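336aa long hypothetical dTDP-glucose 4,6-dehydratase (PDB 2HUN) binds NAD in a Rossmann-type fold and probably acts as a dTDP-glucose 4,6-dehydratase. Local coordinates at residues E119-H124 / E228-K233; S138-D143 / S282-K287; L201-P206 / R325-T330; V214-Y219 / G245-N250. One frame throughout, in Å; residues are numbered along the deposited sequence.

Interaction 1: E119-H124 / E228-K233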
# COMPACT_ATOMS: atom_id res chain seq x y z
N GLU A 119 -21.29 -1.47 9.56
CA GLU A 119 -21.62 -2.88 9.72
C GLU A 119 -21.75 -3.63 8.39
O GLU A 119 -21.91 -4.85 8.37
CB GLU A 119 -22.91 -3.02 10.52
CG GLU A 119 -22.92 -2.16 11.77
CD GLU A 119 -24.10 -2.44 12.67
OE1 GLU A 119 -25.22 -2.63 12.14
OE2 GLU A 119 -23.91 -2.45 13.91
N VAL A 120 -21.66 -2.89 7.28
CA VAL A 120 -21.78 -3.51 5.96
C VAL A 120 -20.63 -4.50 5.74
O VAL A 120 -19.51 -4.26 6.17
CB VAL A 120 -21.75 -2.43 4.84
CG1 VAL A 120 -20.34 -1.89 4.66
CG2 VAL A 120 -22.27 -3.02 3.54
N ARG A 121 -20.93 -5.62 5.09
CA ARG A 121 -19.91 -6.63 4.80
C ARG A 121 -19.17 -6.19 3.54
O ARG A 121 -19.76 -6.07 2.48
CB ARG A 121 -20.56 -8.00 4.59
CG ARG A 121 -19.59 -9.10 4.16
CD ARG A 121 -18.43 -9.28 5.13
NE ARG A 121 -17.53 -10.34 4.68
CZ ARG A 121 -16.25 -10.43 5.02
NH1 ARG A 121 -15.71 -9.52 5.81
NH2 ARG A 121 -15.51 -11.44 4.56
N PHE A 122 -17.86 -5.96 3.67
CA PHE A 122 -17.05 -5.48 2.56
C PHE A 122 -15.96 -6.44 2.09
O PHE A 122 -15.17 -6.94 2.89
CB PHE A 122 -16.42 -4.15 2.98
CG PHE A 122 -15.47 -3.56 1.97
CD1 PHE A 122 -15.88 -3.24 0.69
CD2 PHE A 122 -14.16 -3.28 2.34
CE1 PHE A 122 -15.01 -2.62 -0.21
CE2 PHE A 122 -13.28 -2.67 1.46
CZ PHE A 122 -13.70 -2.34 0.17
N VAL A 123 -15.93 -6.71 0.79
CA VAL A 123 -14.91 -7.57 0.20
C VAL A 123 -14.14 -6.75 -0.83
O VAL A 123 -14.71 -6.28 -1.81
CB VAL A 123 -15.52 -8.81 -0.50
CG1 VAL A 123 -14.43 -9.54 -1.29
CG2 VAL A 123 -16.14 -9.75 0.54
N HIS A 124 -12.84 -6.59 -0.59
CA HIS A 124 -11.95 -5.83 -1.47
C HIS A 124 -11.23 -6.83 -2.37
O HIS A 124 -10.49 -7.70 -1.88
CB HIS A 124 -10.92 -5.07 -0.61
CG HIS A 124 -9.95 -4.25 -1.39
ND1 HIS A 124 -10.30 -3.09 -2.05
CD2 HIS A 124 -8.61 -4.40 -1.58
CE1 HIS A 124 -9.23 -2.56 -2.60
NE2 HIS A 124 -8.19 -3.33 -2.33
N GLU A 228 -17.76 -15.30 -3.23
CA GLU A 228 -19.02 -15.54 -2.53
C GLU A 228 -18.74 -16.11 -1.15
O GLU A 228 -19.29 -15.66 -0.15
CB GLU A 228 -19.89 -16.54 -3.32
CG GLU A 228 -21.12 -17.04 -2.55
CD GLU A 228 -21.98 -18.02 -3.34
OE1 GLU A 228 -21.43 -18.94 -3.97
OE2 GLU A 228 -23.22 -17.87 -3.31
N LEU A 229 -17.87 -17.12 -1.11
CA LEU A 229 -17.50 -17.78 0.12
C LEU A 229 -16.87 -16.80 1.10
O LEU A 229 -17.20 -16.80 2.29
CB LEU A 229 -16.51 -18.92 -0.19
CG LEU A 229 -16.49 -20.11 0.76
CD1 LEU A 229 -17.91 -20.63 0.98
CD2 LEU A 229 -15.62 -21.21 0.15
N VAL A 230 -15.95 -15.97 0.61
CA VAL A 230 -15.29 -14.97 1.44
C VAL A 230 -16.33 -13.97 1.96
O VAL A 230 -16.27 -13.55 3.11
CB VAL A 230 -14.18 -14.22 0.64
CG1 VAL A 230 -13.68 -13.02 1.44
CG2 VAL A 230 -13.02 -15.16 0.35
N LEU A 231 -17.27 -13.59 1.10
CA LEU A 231 -18.32 -12.65 1.47
C LEU A 231 -19.15 -13.17 2.65
O LEU A 231 -19.33 -12.47 3.64
CB LEU A 231 -19.26 -12.40 0.28
CG LEU A 231 -20.50 -11.54 0.55
CD1 LEU A 231 -20.10 -10.10 0.80
CD2 LEU A 231 -21.46 -11.63 -0.64
N LEU A 232 -19.64 -14.40 2.53
CA LEU A 232 -20.48 -15.00 3.56
C LEU A 232 -19.75 -15.62 4.76
O LEU A 232 -20.31 -15.67 5.84
CB LEU A 232 -21.39 -16.07 2.94
CG LEU A 232 -22.31 -15.69 1.78
CD1 LEU A 232 -22.95 -16.95 1.22
CD2 LEU A 232 -23.38 -14.71 2.25
N LYS A 233 -18.52 -16.09 4.57
CA LYS A 233 -17.81 -16.72 5.68
C LYS A 233 -16.43 -16.19 6.03
O LYS A 233 -15.85 -16.58 7.04
CB LYS A 233 -17.71 -18.22 5.41
CG LYS A 233 -19.05 -18.90 5.16
CD LYS A 233 -18.82 -20.31 4.69
CE LYS A 233 -20.07 -20.97 4.14
NZ LYS A 233 -19.73 -22.32 3.59
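The guanidinium group of R121 meets the helix segment 228-233 with its edge: the backbone carbonyls of V230 and L231 both lie beside that edge, near its plane. NH2 of R121 donates to O of V230 at 2.7 Å, and this acceptor lies almost in the guanidinium plane, although the donor stands well above the plane of that carbonyl. The second bond runs from NE of R121 to O of L231, 3.0 Å, and is less straight, with an N-H...O angle of 151°. The side chain reaches both because it bends at chi2 (56°), which turns NE and NH2 to the helix. The R121 and L231 side chains run alongside each other, pointing opposite ways, with CD1 of L231 3.5 Å from CG of R121. V123, two residues along the strand, adds an apolar contact, its CG2 3.7 Å from CA of L231. Beyond the two segments, S174 and, weakly, N172 take further N-H groups of R121. A leucine in place of R121 would probably leave the V230 and L231 carbonyls without these donors and strand 121-127 less firmly tied to helix 220-233. The short axes of strand and helix approach to 8.5 Å and run nearly antiparallel, at 147°. A helix packed on the face of a largely parallel sheet is the layering of the Rossmann fold.

Interaction 2: S138-D143 / S282-K287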
# COMPACT_ATOMS: atom_id res chain seq x y z
N SER A 138 5.70 -20.12 -3.51
CA SER A 138 4.50 -19.31 -3.62
C SER A 138 4.36 -18.38 -2.43
O SER A 138 4.73 -18.73 -1.31
CB SER A 138 3.26 -20.20 -3.71
OG SER A 138 3.30 -21.05 -4.85
N PHE A 139 3.79 -17.20 -2.67
CA PHE A 139 3.58 -16.19 -1.64
C PHE A 139 2.35 -16.47 -0.78
O PHE A 139 1.29 -16.86 -1.28
CB PHE A 139 3.42 -14.80 -2.27
CG PHE A 139 4.69 -14.24 -2.87
CD1 PHE A 139 5.75 -13.87 -2.05
CD2 PHE A 139 4.81 -14.06 -4.25
CE1 PHE A 139 6.92 -13.33 -2.60
CE2 PHE A 139 5.98 -13.52 -4.80
CZ PHE A 139 7.03 -13.15 -3.98
N THR A 140 2.49 -16.26 0.53
CA THR A 140 1.36 -16.45 1.42
C THR A 140 0.91 -15.03 1.77
O THR A 140 1.61 -14.06 1.49
CB THR A 140 1.72 -17.16 2.73
OG1 THR A 140 2.36 -16.24 3.61
CG2 THR A 140 2.65 -18.35 2.47
N GLU A 141 -0.26 -14.93 2.39
CA GLU A 141 -0.80 -13.63 2.78
C GLU A 141 0.07 -12.97 3.85
O GLU A 141 -0.14 -11.80 4.17
CB GLU A 141 -2.25 -13.79 3.29
CG GLU A 141 -3.21 -14.41 2.28
CD GLU A 141 -3.16 -15.94 2.24
OE1 GLU A 141 -2.28 -16.54 2.88
OE2 GLU A 141 -4.01 -16.54 1.56
N ASN A 142 1.04 -13.70 4.39
CA ASN A 142 1.92 -13.10 5.41
C ASN A 142 3.23 -12.56 4.84
O ASN A 142 4.07 -12.06 5.59
CB ASN A 142 2.22 -14.11 6.53
CG ASN A 142 1.00 -14.39 7.39
OD1 ASN A 142 0.19 -13.51 7.64
ND2 ASN A 142 0.88 -15.63 7.85
N ASP A 143 3.41 -12.64 3.52
CA ASP A 143 4.64 -12.15 2.90
C ASP A 143 4.51 -10.69 2.49
O ASP A 143 3.41 -10.21 2.23
CB ASP A 143 4.98 -12.98 1.66
CG ASP A 143 5.34 -14.41 2.02
OD1 ASP A 143 6.00 -14.61 3.05
OD2 ASP A 143 4.97 -15.33 1.25
N SER A 282 3.03 -16.51 -8.33
CA SER A 282 2.46 -17.70 -7.73
C SER A 282 1.91 -17.43 -6.33
O SER A 282 2.59 -16.89 -5.47
CB SER A 282 3.53 -18.80 -7.67
OG SER A 282 2.98 -20.02 -7.21
N LEU A 283 0.65 -17.82 -6.12
CA LEU A 283 -0.01 -17.62 -4.84
C LEU A 283 -0.28 -18.94 -4.11
O LEU A 283 -0.67 -19.93 -4.71
CB LEU A 283 -1.36 -16.91 -5.02
CG LEU A 283 -1.39 -15.54 -5.71
CD1 LEU A 283 -2.77 -14.94 -5.49
CD2 LEU A 283 -0.33 -14.63 -5.14
N ASP A 284 -0.05 -18.91 -2.80
CA ASP A 284 -0.29 -20.05 -1.93
C ASP A 284 -1.71 -19.80 -1.40
O ASP A 284 -1.91 -18.90 -0.59
CB ASP A 284 0.70 -20.02 -0.76
CG ASP A 284 0.45 -21.13 0.25
OD1 ASP A 284 -0.72 -21.54 0.43
OD2 ASP A 284 1.44 -21.56 0.89
N SER A 285 -2.68 -20.58 -1.86
CA SER A 285 -4.06 -20.40 -1.39
C SER A 285 -4.51 -21.42 -0.34
O SER A 285 -5.67 -21.82 -0.32
CB SER A 285 -5.03 -20.40 -2.58
OG SER A 285 -4.88 -21.57 -3.36
N TRP A 286 -3.60 -21.82 0.53
CA TRP A 286 -3.93 -22.78 1.58
C TRP A 286 -4.87 -22.19 2.64
O TRP A 286 -5.74 -22.89 3.17
CB TRP A 286 -2.66 -23.28 2.27
CG TRP A 286 -2.95 -24.14 3.46
CD1 TRP A 286 -2.67 -23.85 4.76
CD2 TRP A 286 -3.61 -25.41 3.46
NE1 TRP A 286 -3.12 -24.86 5.58
CE2 TRP A 286 -3.70 -25.83 4.81
CE3 TRP A 286 -4.14 -26.23 2.45
CZ2 TRP A 286 -4.30 -27.04 5.18
CZ3 TRP A 286 -4.74 -27.44 2.82
CH2 TRP A 286 -4.82 -27.83 4.17
N LYS A 287 -4.70 -20.91 2.95
CA LYS A 287 -5.52 -20.26 3.96
C LYS A 287 -7.02 -20.40 3.69
O LYS A 287 -7.78 -20.86 4.54
CB LYS A 287 -5.15 -18.78 4.06
CG LYS A 287 -5.90 -17.98 5.13
CD LYS A 287 -5.32 -16.57 5.23
CE LYS A 287 -6.01 -15.73 6.28
NZ LYS A 287 -5.42 -14.37 6.34
O HOH W 1 4.01 -21.04 0.20
O HOH W 2 -2.55 -19.38 2.11
O HOH W 3 -2.64 -14.83 6.95
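Backbone bonds join F139 to both neighbours of L283. N of F139 donates to O of S282 at 3.1 Å, N of D284 returns a bond to O of F139 at 2.9 Å, and together they make a single beta bridge between F139 and L283. Among side-chain bonds, OG of S138 donates to OG of S282 across 2.6 Å, while S282 also bonds E247. Water supplies a third set: one molecule donates to both O of S138 and OD2 of D284, and another accepts from N of K287. Van der Waals contact comes from E141, whose carboxylate lies against the aliphatic part of K287. With chi2 at 83° the chain of E141 bends and brings its carboxylate alongside the lysine, OE2 lying 3.5 Å from CB of K287. The charged ends stay apart, OE1 of E141 being 5.2 Å from NZ of K287, which instead forms a salt bridge with E238. Because OE2 of E141 accepts from the backbone N of N241, an alanine here would probably leave that amide without its mate and the aliphatic part of K287 less covered. Local turns shape each segment: T140 OG1 makes an ST turn and D284 OD1 an Asx turn. The bridge thus joins the loop between strand 121-127 and helix 150-168 to the start of helix 286-292, beside strand 239-242, while N142 reaches the second subunit.

Interaction 3: L201-P206 / R325-T330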
# COMPACT_ATOMS: atom_id res chain seq x y z
N LEU A 201 -10.63 -19.42 -36.72
CA LEU A 201 -10.52 -18.75 -38.01
C LEU A 201 -9.30 -19.22 -38.79
O LEU A 201 -8.87 -18.57 -39.75
CB LEU A 201 -10.43 -17.23 -37.82
CG LEU A 201 -11.71 -16.53 -37.37
CD1 LEU A 201 -11.40 -15.07 -37.03
CD2 LEU A 201 -12.75 -16.62 -38.47
N GLY A 202 -8.73 -20.35 -38.37
CA GLY A 202 -7.56 -20.89 -39.05
C GLY A 202 -6.36 -19.96 -39.08
O GLY A 202 -5.50 -20.10 -39.95
N LEU A 203 -6.29 -19.01 -38.15
CA LEU A 203 -5.17 -18.07 -38.10
C LEU A 203 -4.04 -18.63 -37.24
O LEU A 203 -4.27 -19.38 -36.29
CB LEU A 203 -5.62 -16.72 -37.54
CG LEU A 203 -6.73 -15.98 -38.32
CD1 LEU A 203 -7.08 -14.68 -37.62
CD2 LEU A 203 -6.26 -15.71 -39.74
N LYS A 204 -2.81 -18.26 -37.59
CA LYS A 204 -1.63 -18.71 -36.87
C LYS A 204 -1.59 -18.12 -35.46
O LYS A 204 -1.80 -16.93 -35.27
CB LYS A 204 -0.36 -18.30 -37.62
CG LYS A 204 -0.18 -18.95 -38.99
CD LYS A 204 0.01 -20.45 -38.88
CE LYS A 204 0.23 -21.08 -40.25
NZ LYS A 204 0.40 -22.56 -40.16
N ILE A 205 -1.32 -18.98 -34.48
CA ILE A 205 -1.23 -18.55 -33.10
C ILE A 205 0.25 -18.34 -32.79
O ILE A 205 1.01 -19.30 -32.72
CB ILE A 205 -1.81 -19.63 -32.16
CG1 ILE A 205 -3.31 -19.79 -32.42
CG2 ILE A 205 -1.54 -19.28 -30.71
CD1 ILE A 205 -3.90 -21.08 -31.87
N PRO A 206 0.68 -17.09 -32.61
CA PRO A 206 2.10 -16.89 -32.32
C PRO A 206 2.46 -17.26 -30.90
O PRO A 206 1.65 -17.17 -29.99
CB PRO A 206 2.33 -15.40 -32.57
CG PRO A 206 0.95 -14.80 -32.74
CD PRO A 206 -0.08 -15.84 -32.44
N ARG A 325 -5.19 -6.13 -35.38
CA ARG A 325 -4.05 -6.75 -34.73
C ARG A 325 -4.38 -8.20 -34.36
O ARG A 325 -3.55 -9.10 -34.37
CB ARG A 325 -3.83 -5.95 -33.45
CG ARG A 325 -2.44 -6.10 -32.83
CD ARG A 325 -2.06 -4.86 -32.02
NE ARG A 325 -2.81 -3.69 -32.51
CZ ARG A 325 -2.67 -2.52 -31.86
NH1 ARG A 325 -1.88 -2.42 -30.81
NH2 ARG A 325 -3.33 -1.45 -32.30
N ILE A 326 -5.66 -8.38 -33.97
CA ILE A 326 -6.13 -9.66 -33.43
C ILE A 326 -6.45 -10.67 -34.53
O ILE A 326 -6.26 -11.87 -34.38
CB ILE A 326 -7.35 -9.37 -32.56
CG1 ILE A 326 -6.93 -8.62 -31.30
CG2 ILE A 326 -8.02 -10.68 -32.12
CD1 ILE A 326 -8.13 -8.02 -30.54
N LEU A 327 -7.00 -10.16 -35.65
CA LEU A 327 -7.33 -11.06 -36.76
C LEU A 327 -6.25 -11.09 -37.84
O LEU A 327 -6.36 -11.75 -38.87
CB LEU A 327 -8.65 -10.61 -37.37
CG LEU A 327 -9.84 -10.74 -36.41
CD1 LEU A 327 -11.17 -10.93 -37.15
CD2 LEU A 327 -9.71 -11.93 -35.46
N HIS A 328 -5.19 -10.32 -37.60
CA HIS A 328 -4.09 -10.20 -38.56
C HIS A 328 -3.41 -11.56 -38.79
O HIS A 328 -3.17 -12.31 -37.85
CB HIS A 328 -3.06 -9.20 -38.04
CG HIS A 328 -2.18 -8.61 -39.10
ND1 HIS A 328 -1.24 -9.36 -39.78
CD2 HIS A 328 -2.10 -7.35 -39.59
CE1 HIS A 328 -0.61 -8.58 -40.65
NE2 HIS A 328 -1.11 -7.36 -40.55
N PRO A 329 -3.08 -11.89 -40.05
CA PRO A 329 -2.44 -13.16 -40.39
C PRO A 329 -1.06 -13.34 -39.74
O PRO A 329 -0.70 -14.43 -39.29
CB PRO A 329 -2.30 -13.10 -41.92
CG PRO A 329 -3.26 -12.03 -42.34
CD PRO A 329 -3.26 -11.04 -41.24
N THR A 330 -0.29 -12.24 -39.72
CA THR A 330 1.07 -12.21 -39.17
C THR A 330 1.27 -11.05 -38.19
O THR A 330 2.07 -10.15 -38.44
CB THR A 330 2.12 -12.02 -40.30
OG1 THR A 330 1.96 -10.72 -40.88
CG2 THR A 330 1.93 -13.07 -41.38
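A Schellman motif ends helix 191-200, with G202 at positive phi as its C-prime residue, and the leucines on either side of that glycine, L201 and L203, pack on L327 of the C-terminal segment 325-330. L201 meets L327 through methyl groups: CD1 of L201 lies 3.9 Å from CD2 of L327, and the two side chains pass at a slant. L203 comes in differently, its CD1 resting 3.3 Å from the backbone O of L327 and 4.4 Å from CB of the same residue. With CG of L203 anti to the carbonyl carbon (chi1 -60°), the methyl group is directed at the loop backbone. K204 adds a looser touch, CB standing 4.2 Å from O of P329. Within the loop, N of T330 donates to ND1 of H328 at 3.0 Å, and this donor lies in the imidazole plane, which helps to set how the ring is turned. The contact itself is apolar, yet R198 of helix 191-200 bonds the carbonyl oxygens of K204, I326 and H328 and so bridges the two segments. Strand 205-208, which follows, pairs in parallel with strand 268-271, and I205 packs on helices 191-200 and 250-260; the C-terminal loop lies against the link between helix 191-200 and strand 205-208.

Interaction 4: V214-Y219 / G245-N250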
# COMPACT_ATOMS: atom_id res chain seq x y z
N VAL A 214 5.84 -19.53 -15.75
CA VAL A 214 4.40 -19.64 -15.71
C VAL A 214 3.49 -18.62 -15.05
O VAL A 214 3.92 -17.67 -14.39
CB VAL A 214 4.04 -21.00 -15.11
CG1 VAL A 214 4.80 -22.10 -15.84
CG2 VAL A 214 4.39 -21.02 -13.62
N ARG A 215 2.20 -18.87 -15.27
CA ARG A 215 1.11 -18.08 -14.71
C ARG A 215 0.07 -19.09 -14.28
O ARG A 215 -0.08 -20.15 -14.88
CB ARG A 215 0.52 -17.12 -15.75
CG ARG A 215 1.29 -15.82 -15.88
CD ARG A 215 0.51 -14.76 -16.64
NE ARG A 215 0.30 -15.12 -18.04
CZ ARG A 215 -0.23 -14.30 -18.94
NH1 ARG A 215 -0.61 -13.08 -18.58
NH2 ARG A 215 -0.38 -14.69 -20.20
N ASP A 216 -0.64 -18.76 -13.21
CA ASP A 216 -1.69 -19.62 -12.69
C ASP A 216 -2.99 -19.18 -13.37
O ASP A 216 -3.27 -17.99 -13.47
CB ASP A 216 -1.80 -19.46 -11.17
CG ASP A 216 -2.79 -20.43 -10.56
OD1 ASP A 216 -2.56 -21.65 -10.64
OD2 ASP A 216 -3.81 -19.97 -9.99
N TRP A 217 -3.76 -20.15 -13.85
CA TRP A 217 -5.02 -19.83 -14.51
C TRP A 217 -6.19 -20.31 -13.68
O TRP A 217 -6.27 -21.48 -13.29
CB TRP A 217 -5.05 -20.45 -15.91
CG TRP A 217 -4.01 -19.84 -16.80
CD1 TRP A 217 -2.74 -20.31 -17.03
CD2 TRP A 217 -4.10 -18.58 -17.49
NE1 TRP A 217 -2.04 -19.42 -17.81
CE2 TRP A 217 -2.85 -18.35 -18.10
CE3 TRP A 217 -5.11 -17.63 -17.64
CZ2 TRP A 217 -2.59 -17.20 -18.86
CZ3 TRP A 217 -4.85 -16.49 -18.39
CH2 TRP A 217 -3.60 -16.29 -18.99
N LEU A 218 -7.09 -19.37 -13.39
CA LEU A 218 -8.27 -19.66 -12.58
C LEU A 218 -9.56 -19.37 -13.35
O LEU A 218 -9.78 -18.24 -13.79
CB LEU A 218 -8.22 -18.79 -11.31
CG LEU A 218 -9.38 -18.80 -10.31
CD1 LEU A 218 -9.43 -20.14 -9.61
CD2 LEU A 218 -9.18 -17.68 -9.30
N TYR A 219 -10.40 -20.39 -13.51
CA TYR A 219 -11.67 -20.19 -14.23
C TYR A 219 -12.46 -19.12 -13.46
O TYR A 219 -12.61 -19.21 -12.25
CB TYR A 219 -12.47 -21.49 -14.30
CG TYR A 219 -13.70 -21.37 -15.18
CD1 TYR A 219 -13.59 -20.96 -16.52
CD2 TYR A 219 -14.98 -21.62 -14.68
CE1 TYR A 219 -14.72 -20.80 -17.32
CE2 TYR A 219 -16.12 -21.46 -15.47
CZ TYR A 219 -15.98 -21.05 -16.79
OH TYR A 219 -17.09 -20.85 -17.57
N GLY A 245 -3.79 -23.47 -8.72
CA GLY A 245 -2.67 -24.39 -8.73
C GLY A 245 -2.52 -24.98 -10.12
O GLY A 245 -2.18 -26.15 -10.28
N GLU A 246 -2.80 -24.17 -11.14
CA GLU A 246 -2.71 -24.60 -12.53
C GLU A 246 -1.74 -23.65 -13.22
O GLU A 246 -2.14 -22.81 -14.03
CB GLU A 246 -4.07 -24.50 -13.23
CG GLU A 246 -5.20 -25.38 -12.67
CD GLU A 246 -4.97 -26.86 -12.91
OE1 GLU A 246 -4.06 -27.21 -13.68
OE2 GLU A 246 -5.72 -27.68 -12.33
N GLU A 247 -0.46 -23.77 -12.88
CA GLU A 247 0.56 -22.90 -13.46
C GLU A 247 1.03 -23.47 -14.78
O GLU A 247 1.54 -24.59 -14.84
CB GLU A 247 1.72 -22.73 -12.48
CG GLU A 247 1.25 -22.11 -11.17
CD GLU A 247 2.35 -21.90 -10.16
OE1 GLU A 247 3.49 -22.37 -10.40
OE2 GLU A 247 2.08 -21.27 -9.12
N LYS A 248 0.84 -22.68 -15.83
CA LYS A 248 1.22 -23.11 -17.17
C LYS A 248 1.83 -21.98 -17.98
O LYS A 248 1.65 -20.80 -17.67
CB LYS A 248 -0.01 -23.64 -17.91
CG LYS A 248 -0.69 -24.81 -17.22
CD LYS A 248 -1.97 -25.20 -17.93
CE LYS A 248 -2.62 -26.39 -17.24
NZ LYS A 248 -1.74 -27.59 -17.25
N THR A 249 2.57 -22.36 -19.02
CA THR A 249 3.19 -21.39 -19.91
C THR A 249 2.21 -21.17 -21.05
O THR A 249 1.29 -21.97 -21.24
CB THR A 249 4.49 -21.93 -20.48
OG1 THR A 249 4.23 -23.12 -21.24
CG2 THR A 249 5.44 -22.27 -19.35
N ASN A 250 2.39 -20.10 -21.80
CA ASN A 250 1.49 -19.82 -22.91
C ASN A 250 1.43 -20.97 -23.91
O ASN A 250 0.36 -21.31 -24.42
CB ASN A 250 1.89 -18.52 -23.61
CG ASN A 250 1.72 -17.31 -22.71
OD1 ASN A 250 1.10 -17.39 -21.65
ND2 ASN A 250 2.27 -16.18 -23.13
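V214, D216 and W217 are among the residues most covered by segment 245-250, and each meets it in its own way. V214 does so with its methyls: CG2 lies 3.4 Å from CB of E247, where the two side chains cross at about a right angle, and CG1 lies 3.6 Å from CG2 of T249. D216 is polar. Its CG is anti to the backbone N (chi1 -175°), which carries OD1 to the backbone just before strand 247-248, where it accepts from N of E246 at 2.6 Å, met nearly along the C-O axis. OD2 of D216 is taken by T179 and the backbone N of A244, so the carboxylate is gripped from several directions. W217 donates its backbone N to O of E246 at 3.1 Å, while its ring presents an edge to O of K248. R215 and K248 form the antiparallel hydrogen-bonded pair, N of K248 reaching O of R215 at 2.9 Å, and D216 with E247 the non-hydrogen-bonded one. The CH2 atom of W217 lies over one face of the R215 guanidinium, whose NH2 makes only a weak bond to OD1 of N250, 3.4 Å away. Bonds from E246, A244 and T179 would help to stabilise a charge on the buried D216, and the carboxylate bond and the backbone pairing together join segment 245-250 to strand 215-219.

Overall arrangement
From the N terminus, segment 119-124 opens the loop that interaction 1 closes at 228-233, bringing a central strand to helix 220-233. Segment 138-143 opens a longer loop, closed by interaction 2 at 282-287, which ties the loop after strand 121-127 to the start of helix 286-292; interactions 1 and 2 cross. Interaction 3 joins the end of helix 191-200 to the C-terminal loop and crosses both. Interaction 4, pairing strand 215-219 with strand 247-248, is nested inside the loops of interactions 2 and 3 but crosses interaction 1. Interactions 2 and 4 touch through S282 and E247, whereas interactions 1 and 3 lie on opposite sides of the chain's centre, their own centres about 42 Å apart.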